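Local structure of heme-binding protein A (Haemophilus parasuis 29755, 3TPA) at residues 422-427 with 444-449; 450-455 with 462-467. The protein probably binds glutathione as the solute-binding component of an ABC transporter, despite its heme-binding name. The protein carries 1 engineered substitution. One frame throughout, in Å; residues are numbered along the deposited sequence.

Contact 1 (422-427 with 444-449)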
ATOM      1  N   PHE A 422       8.763   4.372  -3.309  1.00 16.69           N
ATOM      2  CA  PHE A 422       9.727   3.342  -2.912  1.00 17.15           C
ATOM      3  C   PHE A 422      11.081   4.032  -2.699  1.00 15.29           C
ATOM      4  O   PHE A 422      11.659   3.980  -1.625  1.00 12.22           O
ATOM      5  CB  PHE A 422       9.925   2.273  -4.013  1.00 12.66           C
ATOM      6  CG  PHE A 422       8.803   1.279  -4.139  1.00 12.65           C
ATOM      7  CD1 PHE A 422       8.860   0.058  -3.477  1.00 10.07           C
ATOM      8  CD2 PHE A 422       7.719   1.541  -4.956  1.00 15.88           C
ATOM      9  CE1 PHE A 422       7.830  -0.886  -3.600  1.00 13.84           C
ATOM     10  CE2 PHE A 422       6.666   0.599  -5.079  1.00 19.75           C
ATOM     11  CZ  PHE A 422       6.730  -0.610  -4.405  1.00 14.22           C
ATOM     12  N   LEU A 423      11.573   4.681  -3.746  1.00 14.00           N
ATOM     13  CA  LEU A 423      12.958   5.173  -3.784  1.00 15.02           C
ATOM     14  C   LEU A 423      13.268   6.365  -2.876  1.00 14.71           C
ATOM     15  O   LEU A 423      14.347   6.448  -2.299  1.00 12.74           O
ATOM     16  CB  LEU A 423      13.351   5.527  -5.211  1.00 11.49           C
ATOM     17  CG  LEU A 423      13.228   4.387  -6.231  1.00 12.95           C
ATOM     18  CD1 LEU A 423      13.511   4.952  -7.597  1.00 15.94           C
ATOM     19  CD2 LEU A 423      14.189   3.257  -5.928  1.00 10.58           C
ATOM     20  N   PHE A 424      12.332   7.290  -2.744  1.00 12.59           N
ATOM     21  CA  PHE A 424      12.575   8.430  -1.859  1.00 13.22           C
ATOM     22  C   PHE A 424      12.572   8.021  -0.370  1.00 13.88           C
ATOM     23  O   PHE A 424      13.480   8.383   0.372  1.00 14.73           O
ATOM     24  CB  PHE A 424      11.588   9.582  -2.151  1.00 14.07           C
ATOM     25  CG  PHE A 424      11.934  10.864  -1.448  1.00 20.09           C
ATOM     26  CD1 PHE A 424      12.814  11.780  -2.026  1.00 24.71           C
ATOM     27  CD2 PHE A 424      11.393  11.151  -0.218  1.00 17.61           C
ATOM     28  CE1 PHE A 424      13.143  12.970  -1.377  1.00 26.33           C
ATOM     29  CE2 PHE A 424      11.707  12.335   0.436  1.00 24.55           C
ATOM     30  CZ  PHE A 424      12.587  13.244  -0.134  1.00 22.53           C
ATOM     31  N   PRO A 425      11.552   7.278   0.078  1.00  9.49           N
ATOM     32  CA  PRO A 425      11.602   6.856   1.486  1.00 12.17           C
ATOM     33  C   PRO A 425      12.842   6.028   1.828  1.00 15.46           C
ATOM     34  O   PRO A 425      13.417   6.203   2.913  1.00  9.68           O
ATOM     35  CB  PRO A 425      10.335   6.012   1.641  1.00 11.32           C
ATOM     36  CG  PRO A 425       9.375   6.614   0.664  1.00 15.35           C
ATOM     37  CD  PRO A 425      10.240   7.002  -0.529  1.00 15.63           C
ATOM     38  N   LEU A 426      13.234   5.130   0.924  1.00 10.97           N
ATOM     39  CA  LEU A 426      14.345   4.211   1.187  1.00 10.48           C
ATOM     40  C   LEU A 426      15.738   4.819   1.024  1.00 13.51           C
ATOM     41  O   LEU A 426      16.686   4.394   1.679  1.00 16.41           O
ATOM     42  CB  LEU A 426      14.250   2.998   0.261  1.00 12.42           C
ATOM     43  CG  LEU A 426      13.077   2.074   0.576  1.00 14.23           C
ATOM     44  CD1 LEU A 426      12.983   0.917  -0.405  1.00 18.05           C
ATOM     45  CD2 LEU A 426      13.212   1.569   2.001  1.00 17.57           C
ATOM     46  N   PHE A 427      15.880   5.787   0.133  1.00 10.69           N
ATOM     47  CA  PHE A 427      17.226   6.178  -0.302  1.00 14.26           C
ATOM     48  C   PHE A 427      17.504   7.691  -0.327  1.00 12.96           C
ATOM     49  O   PHE A 427      18.580   8.123  -0.747  1.00 14.38           O
ATOM     50  CB  PHE A 427      17.521   5.575  -1.695  1.00 16.57           C
ATOM     51  CG  PHE A 427      17.361   4.066  -1.768  1.00 13.38           C
ATOM     52  CD1 PHE A 427      18.000   3.231  -0.863  1.00 12.53           C
ATOM     53  CD2 PHE A 427      16.566   3.492  -2.755  1.00 13.18           C
ATOM     54  CE1 PHE A 427      17.854   1.843  -0.942  1.00 13.29           C
ATOM     55  CE2 PHE A 427      16.398   2.113  -2.839  1.00 15.23           C
ATOM     56  CZ  PHE A 427      17.037   1.284  -1.924  1.00 11.87           C
ATOM     57  N   LYS A 444      23.916  12.453  -7.663  1.00 14.17           N
ATOM     58  CA  LYS A 444      23.211  12.305  -8.930  1.00 15.77           C
ATOM     59  C   LYS A 444      21.890  11.588  -8.752  1.00 15.09           C
ATOM     60  O   LYS A 444      20.877  11.986  -9.323  1.00 14.10           O
ATOM     61  CB  LYS A 444      24.066  11.543  -9.955  1.00 19.35           C
ATOM     62  CG  LYS A 444      23.356  11.343 -11.296  1.00 34.75           C
ATOM     63  CD  LYS A 444      22.949  12.675 -11.948  1.00 44.88           C
ATOM     64  CE  LYS A 444      22.467  12.452 -13.384  1.00 50.41           C
ATOM     65  NZ  LYS A 444      22.083  13.705 -14.103  1.00 52.30           N
ATOM     66  N   PHE A 445      21.922  10.516  -7.966  1.00 17.74           N
ATOM     67  CA  PHE A 445      20.733   9.728  -7.658  1.00 16.89           C
ATOM     68  C   PHE A 445      19.673  10.647  -7.039  1.00 17.72           C
ATOM     69  O   PHE A 445      18.512  10.633  -7.447  1.00 16.35           O
ATOM     70  CB  PHE A 445      21.100   8.566  -6.714  1.00 16.13           C
ATOM     71  CG  PHE A 445      19.911   7.817  -6.173  1.00 14.38           C
ATOM     72  CD1 PHE A 445      19.444   6.673  -6.809  1.00 15.25           C
ATOM     73  CD2 PHE A 445      19.249   8.268  -5.046  1.00 11.08           C
ATOM     74  CE1 PHE A 445      18.336   5.990  -6.337  1.00  8.77           C
ATOM     75  CE2 PHE A 445      18.152   7.593  -4.562  1.00 17.85           C
ATOM     76  CZ  PHE A 445      17.694   6.448  -5.209  1.00 15.91           C
ATOM     77  N   GLU A 446      20.076  11.462  -6.073  1.00 11.54           N
ATOM     78  CA  GLU A 446      19.119  12.339  -5.385  1.00 13.04           C
ATOM     79  C   GLU A 446      18.514  13.366  -6.348  1.00 19.79           C
ATOM     80  O   GLU A 446      17.344  13.739  -6.210  1.00 21.16           O
ATOM     81  CB  GLU A 446      19.792  13.058  -4.198  1.00 17.66           C
ATOM     82  CG  GLU A 446      18.827  13.835  -3.289  1.00 21.23           C
ATOM     83  CD  GLU A 446      18.196  12.964  -2.209  1.00 25.00           C
ATOM     84  OE1 GLU A 446      18.894  12.112  -1.617  1.00 22.82           O
ATOM     85  OE2 GLU A 446      16.993  13.131  -1.943  1.00 25.26           O
ATOM     86  N   ALA A 447      19.312  13.842  -7.308  1.00 18.50           N
ATOM     87  CA  ALA A 447      18.826  14.800  -8.299  1.00 17.25           C
ATOM     88  C   ALA A 447      17.811  14.165  -9.242  1.00 17.08           C
ATOM     89  O   ALA A 447      16.807  14.792  -9.599  1.00 11.85           O
ATOM     90  CB  ALA A 447      19.998  15.411  -9.097  1.00 21.34           C
ATOM     91  N   LEU A 448      18.067  12.919  -9.646  1.00 11.88           N
ATOM     92  CA  LEU A 448      17.104  12.197 -10.472  1.00 14.16           C
ATOM     93  C   LEU A 448      15.770  11.998  -9.743  1.00 18.89           C
ATOM     94  O   LEU A 448      14.708  12.107 -10.354  1.00 14.08           O
ATOM     95  CB  LEU A 448      17.651  10.843 -10.931  1.00 14.91           C
ATOM     96  CG  LEU A 448      18.842  10.897 -11.886  1.00 17.45           C
ATOM     97  CD1 LEU A 448      19.427   9.513 -12.072  1.00 19.12           C
ATOM     98  CD2 LEU A 448      18.402  11.482 -13.227  1.00 19.29           C
ATOM     99  N   LEU A 449      15.812  11.709  -8.443  1.00 18.32           N
ATOM    100  CA  LEU A 449      14.553  11.513  -7.704  1.00 16.25           C
ATOM    101  C   LEU A 449      13.759  12.813  -7.674  1.00 12.27           C
ATOM    102  O   LEU A 449      12.541  12.820  -7.856  1.00 11.03           O
ATOM    103  CB  LEU A 449      14.777  11.026  -6.263  1.00 12.44           C
ATOM    104  CG  LEU A 449      15.375   9.643  -6.023  1.00 16.65           C
ATOM    105  CD1 LEU A 449      15.130   9.217  -4.573  1.00 17.37           C
ATOM    106  CD2 LEU A 449      14.754   8.633  -6.991  1.00 18.47           C
TER
HETATM  107  O   HOH W   1      20.353   9.762  -2.169  1.00 13.31           O
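The F427 and F445 rings meet obliquely, with F445 CZ 4.0 Å from F427 CD2. L426 CB lies over the centre of one face of F427, and L423 CD2 meets that ring's edge in its plane. At the edge of F445, near the ring plane, sits the backbone L423 O. F427 CB fits against the far end of F445, 3.6 Å from CE2. F445 CG is anti to its backbone N (chi1 171°), which carries the ring out to helix 420-427.

Beside the rings, L449 spreads its two methyls: CD2 packs on L423 CB at 3.8 Å, while CD1 meets L423 O at 3.7 Å. The L423 and L449 side chains cross at about a right angle. Helix 420-427, which follows strand 407-413 of the mixed sheet, thus packs on helix 443-453; the segment axes run roughly antiparallel (141°) and approach to 10.8 Å.

One water donates to both F427 O and E446 OE1, each at 2.8 Å. Q429 N also bonds E446 OE1 and S428 OG bonds OE2, so the carboxylate is fixed from the chain just beyond F427. E446 OE2 stands 3.9 Å from F424 CE1, the carboxylate and ring planes being 79° apart.

Contact 2 (450-455 with 462-467). Engineered in segment 450-455: I455 (natural residue Thr). Unlike the reference sequence in segment 450-455: A453 (reference Val).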
ATOM      1  N   ALA A 450      14.451  13.918  -7.435  1.00 11.61           N
ATOM      2  CA  ALA A 450      13.771  15.202  -7.361  1.00 12.10           C
ATOM      3  C   ALA A 450      13.167  15.590  -8.726  1.00 18.53           C
ATOM      4  O   ALA A 450      12.009  15.988  -8.820  1.00 16.92           O
ATOM      5  CB  ALA A 450      14.724  16.273  -6.822  1.00 13.43           C
ATOM      6  N   SER A 451      13.954  15.457  -9.786  1.00 19.52           N
ATOM      7  CA  SER A 451      13.465  15.730 -11.136  1.00 14.15           C
ATOM      8  C   SER A 451      12.270  14.867 -11.477  1.00 16.89           C
ATOM      9  O   SER A 451      11.287  15.353 -12.016  1.00 18.87           O
ATOM     10  CB  SER A 451      14.574  15.506 -12.171  1.00 16.17           C
ATOM     11  OG  SER A 451      15.584  16.499 -12.034  1.00 22.79           O
ATOM     12  N   ALA A 452      12.361  13.578 -11.167  1.00 16.45           N
ATOM     13  CA  ALA A 452      11.308  12.632 -11.520  1.00 16.66           C
ATOM     14  C   ALA A 452      10.017  12.894 -10.761  1.00 13.63           C
ATOM     15  O   ALA A 452       8.938  12.740 -11.310  1.00 15.67           O
ATOM     16  CB  ALA A 452      11.779  11.192 -11.296  1.00 17.05           C
ATOM     17  N   ALA A 453      10.128  13.270  -9.495  1.00 14.54           N
ATOM     18  CA  ALA A 453       8.958  13.636  -8.686  1.00 12.27           C
ATOM     19  C   ALA A 453       8.269  14.919  -9.115  1.00 14.65           C
ATOM     20  O   ALA A 453       7.149  15.211  -8.680  1.00 15.92           O
ATOM     21  CB  ALA A 453       9.358  13.757  -7.230  1.00 16.32           C
ATOM     22  N   GLN A 454       8.960  15.714  -9.926  1.00 13.78           N
ATOM     23  CA  GLN A 454       8.483  17.045 -10.307  1.00 21.03           C
ATOM     24  C   GLN A 454       8.215  17.181 -11.801  1.00 24.58           C
ATOM     25  O   GLN A 454       7.930  18.269 -12.290  1.00 21.14           O
ATOM     26  CB  GLN A 454       9.458  18.130  -9.787  1.00 19.53           C
ATOM     27  CG  GLN A 454       9.321  18.201  -8.247  1.00 33.36           C
ATOM     28  CD  GLN A 454      10.575  18.621  -7.496  1.00 39.32           C
ATOM     29  OE1 GLN A 454      11.122  17.844  -6.692  1.00 49.14           O
ATOM     30  NE2 GLN A 454      11.003  19.851  -7.706  1.00 26.07           N
ATOM     31  N   ILE A 455       8.309  16.058 -12.506  1.00 21.47           N
ATOM     32  CA  ILE A 455       8.013  15.987 -13.934  1.00 27.50           C
ATOM     33  C   ILE A 455       6.731  15.193 -14.118  1.00 22.66           C
ATOM     34  O   ILE A 455       6.554  14.169 -13.475  1.00 18.07           O
ATOM     35  CB  ILE A 455       9.102  15.230 -14.702  1.00 26.70           C
ATOM     36  CG1 ILE A 455      10.471  15.810 -14.404  1.00 23.36           C
ATOM     37  CG2 ILE A 455       8.818  15.246 -16.186  1.00 25.01           C
ATOM     38  CD1 ILE A 455      10.494  17.274 -14.398  1.00 38.42           C
ATOM     39  N   ALA A 462       9.701   7.473 -16.233  1.00 20.87           N
ATOM     40  CA  ALA A 462      10.153   6.090 -16.242  1.00 17.89           C
ATOM     41  C   ALA A 462      11.644   5.984 -16.535  1.00 20.83           C
ATOM     42  O   ALA A 462      12.361   5.227 -15.884  1.00 20.28           O
ATOM     43  CB  ALA A 462       9.349   5.269 -17.230  1.00 19.64           C
ATOM     44  N   LYS A 463      12.115   6.748 -17.511  1.00 21.19           N
ATOM     45  CA  LYS A 463      13.530   6.733 -17.854  1.00 22.10           C
ATOM     46  C   LYS A 463      14.374   7.297 -16.715  1.00 21.42           C
ATOM     47  O   LYS A 463      15.448   6.792 -16.412  1.00 23.66           O
ATOM     48  CB  LYS A 463      13.790   7.508 -19.144  1.00 31.93           C
ATOM     49  CG  LYS A 463      13.166   6.868 -20.381  1.00 50.38           C
ATOM     50  CD  LYS A 463      13.731   7.486 -21.660  1.00 62.90           C
ATOM     51  CE  LYS A 463      12.946   7.065 -22.897  1.00 65.16           C
ATOM     52  NZ  LYS A 463      11.637   7.769 -22.999  1.00 67.25           N
ATOM     53  N   LEU A 464      13.881   8.345 -16.075  1.00 16.25           N
ATOM     54  CA  LEU A 464      14.606   8.919 -14.950  1.00 21.86           C
ATOM     55  C   LEU A 464      14.722   7.884 -13.826  1.00 18.34           C
ATOM     56  O   LEU A 464      15.796   7.707 -13.249  1.00 14.83           O
ATOM     57  CB  LEU A 464      13.925  10.205 -14.457  1.00 21.08           C
ATOM     58  CG  LEU A 464      14.027  11.451 -15.353  1.00 18.25           C
ATOM     59  CD1 LEU A 464      13.123  12.550 -14.823  1.00 14.53           C
ATOM     60  CD2 LEU A 464      15.471  11.965 -15.475  1.00 20.89           C
ATOM     61  N   TYR A 465      13.623   7.187 -13.536  1.00 17.34           N
ATOM     62  CA  TYR A 465      13.648   6.169 -12.488  1.00 19.15           C
ATOM     63  C   TYR A 465      14.566   5.016 -12.847  1.00 15.98           C
ATOM     64  O   TYR A 465      15.296   4.503 -11.993  1.00 11.56           O
ATOM     65  CB  TYR A 465      12.230   5.695 -12.098  1.00 17.12           C
ATOM     66  CG  TYR A 465      11.490   6.761 -11.323  1.00 14.09           C
ATOM     67  CD1 TYR A 465      12.025   7.269 -10.150  1.00 15.33           C
ATOM     68  CD2 TYR A 465      10.291   7.291 -11.781  1.00 14.93           C
ATOM     69  CE1 TYR A 465      11.386   8.251  -9.439  1.00 13.58           C
ATOM     70  CE2 TYR A 465       9.627   8.281 -11.063  1.00 12.45           C
ATOM     71  CZ  TYR A 465      10.188   8.754  -9.894  1.00 19.37           C
ATOM     72  OH  TYR A 465       9.568   9.747  -9.172  1.00 15.85           O
ATOM     73  N   GLN A 466      14.567   4.623 -14.116  1.00 13.42           N
ATOM     74  CA  GLN A 466      15.456   3.535 -14.512  1.00 14.60           C
ATOM     75  C   GLN A 466      16.912   3.922 -14.285  1.00 20.72           C
ATOM     76  O   GLN A 466      17.727   3.094 -13.874  1.00 17.97           O
ATOM     77  CB  GLN A 466      15.225   3.125 -15.961  1.00 17.21           C
ATOM     78  CG  GLN A 466      13.956   2.308 -16.159  1.00 29.77           C
ATOM     79  CD  GLN A 466      13.859   1.706 -17.546  1.00 43.39           C
ATOM     80  OE1 GLN A 466      14.450   2.218 -18.497  1.00 44.93           O
ATOM     81  NE2 GLN A 466      13.121   0.607 -17.668  1.00 44.10           N
ATOM     82  N   GLN A 467      17.224   5.189 -14.563  1.00 18.07           N
ATOM     83  CA  GLN A 467      18.554   5.705 -14.359  1.00 17.69           C
ATOM     84  C   GLN A 467      18.922   5.733 -12.889  1.00 14.56           C
ATOM     85  O   GLN A 467      20.037   5.342 -12.525  1.00 11.50           O
ATOM     86  CB  GLN A 467      18.693   7.111 -14.943  1.00 21.53           C
ATOM     87  CG  GLN A 467      18.708   7.148 -16.449  1.00 33.50           C
ATOM     88  CD  GLN A 467      18.981   8.528 -16.998  1.00 39.81           C
ATOM     89  OE1 GLN A 467      19.222   9.476 -16.251  1.00 36.79           O
ATOM     90  NE2 GLN A 467      18.962   8.645 -18.317  1.00 46.55           N
TER
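A452 O, a carbonyl in the last turn of helix 443-453, takes a hydrogen bond from NE of R461, and NH2 of the same guanidinium makes a weak hydrogen bond with Y465 OH. One arginine, in the first turn of helix 458-475 and next to A462, thus joins the backbone of A452 to the phenol that lies against its side chain.

Between these polar points the contact is apolar. The methyl of A452 sits over one face of the Y465 ring in a CH-pi contact, its CB 3.6 Å from the ring centroid and 27° off the normal. The displacement is toward the hydroxyl end: CB is 3.2 Å from Y465 CZ and 3.4 Å from Y465 OH, a tight fit. Y465 CG is anti to its own carbonyl carbon (chi1 -72°), an orientation that sends the ring back along its helix to A452.

The segments run in nearly opposite directions and are joined by a short turn, so the arrangement is an alpha-alpha hairpin formed by helices 443-453 and 458-475. Its backbones come close at A452 and L464, with CA atoms 6.0 Å apart, a spacing that the single methyl of A452 permits.

L464 packs alongside the same alanine. Its CB lies 3.9 Å from A452 CB, and its CD1 reaches A452 CA at 3.8 Å, continuing to S451 CB at 4.2 Å. The engineered I455, threonine in nature, is at the rim, and its approach is doubtful. T151 forms backbone hydrogen bonds with A453, and its OG1 bonds I455 O, tying the hairpin's turn to a distant part of the chain.

Overall arrangement
Read from the N terminus, helix 420-427 follows strand 407-413 of the six-stranded mixed sheet. Contact 1 then closes the 16-residue, largely non-helical connection to helix 443-453, and contact 2 closes the six-residue connection, four of them helical, between 450-455 and 462-467. The two loops lie in series, neither nested nor crossed, but share helix 443-453, with contact centres 9 Å apart. Helices 420-427 and 458-475 also meet, L423 CD1 packing 3.8 Å from Y465 CD1, while L448 CD2, 3.7 Å from L464 CD2, extends the pairing of 443-453 with 458-475. Three consecutive helices therefore pack together, and helix 458-475 leads on to strand 478-491, returning the chain to the sheet it left.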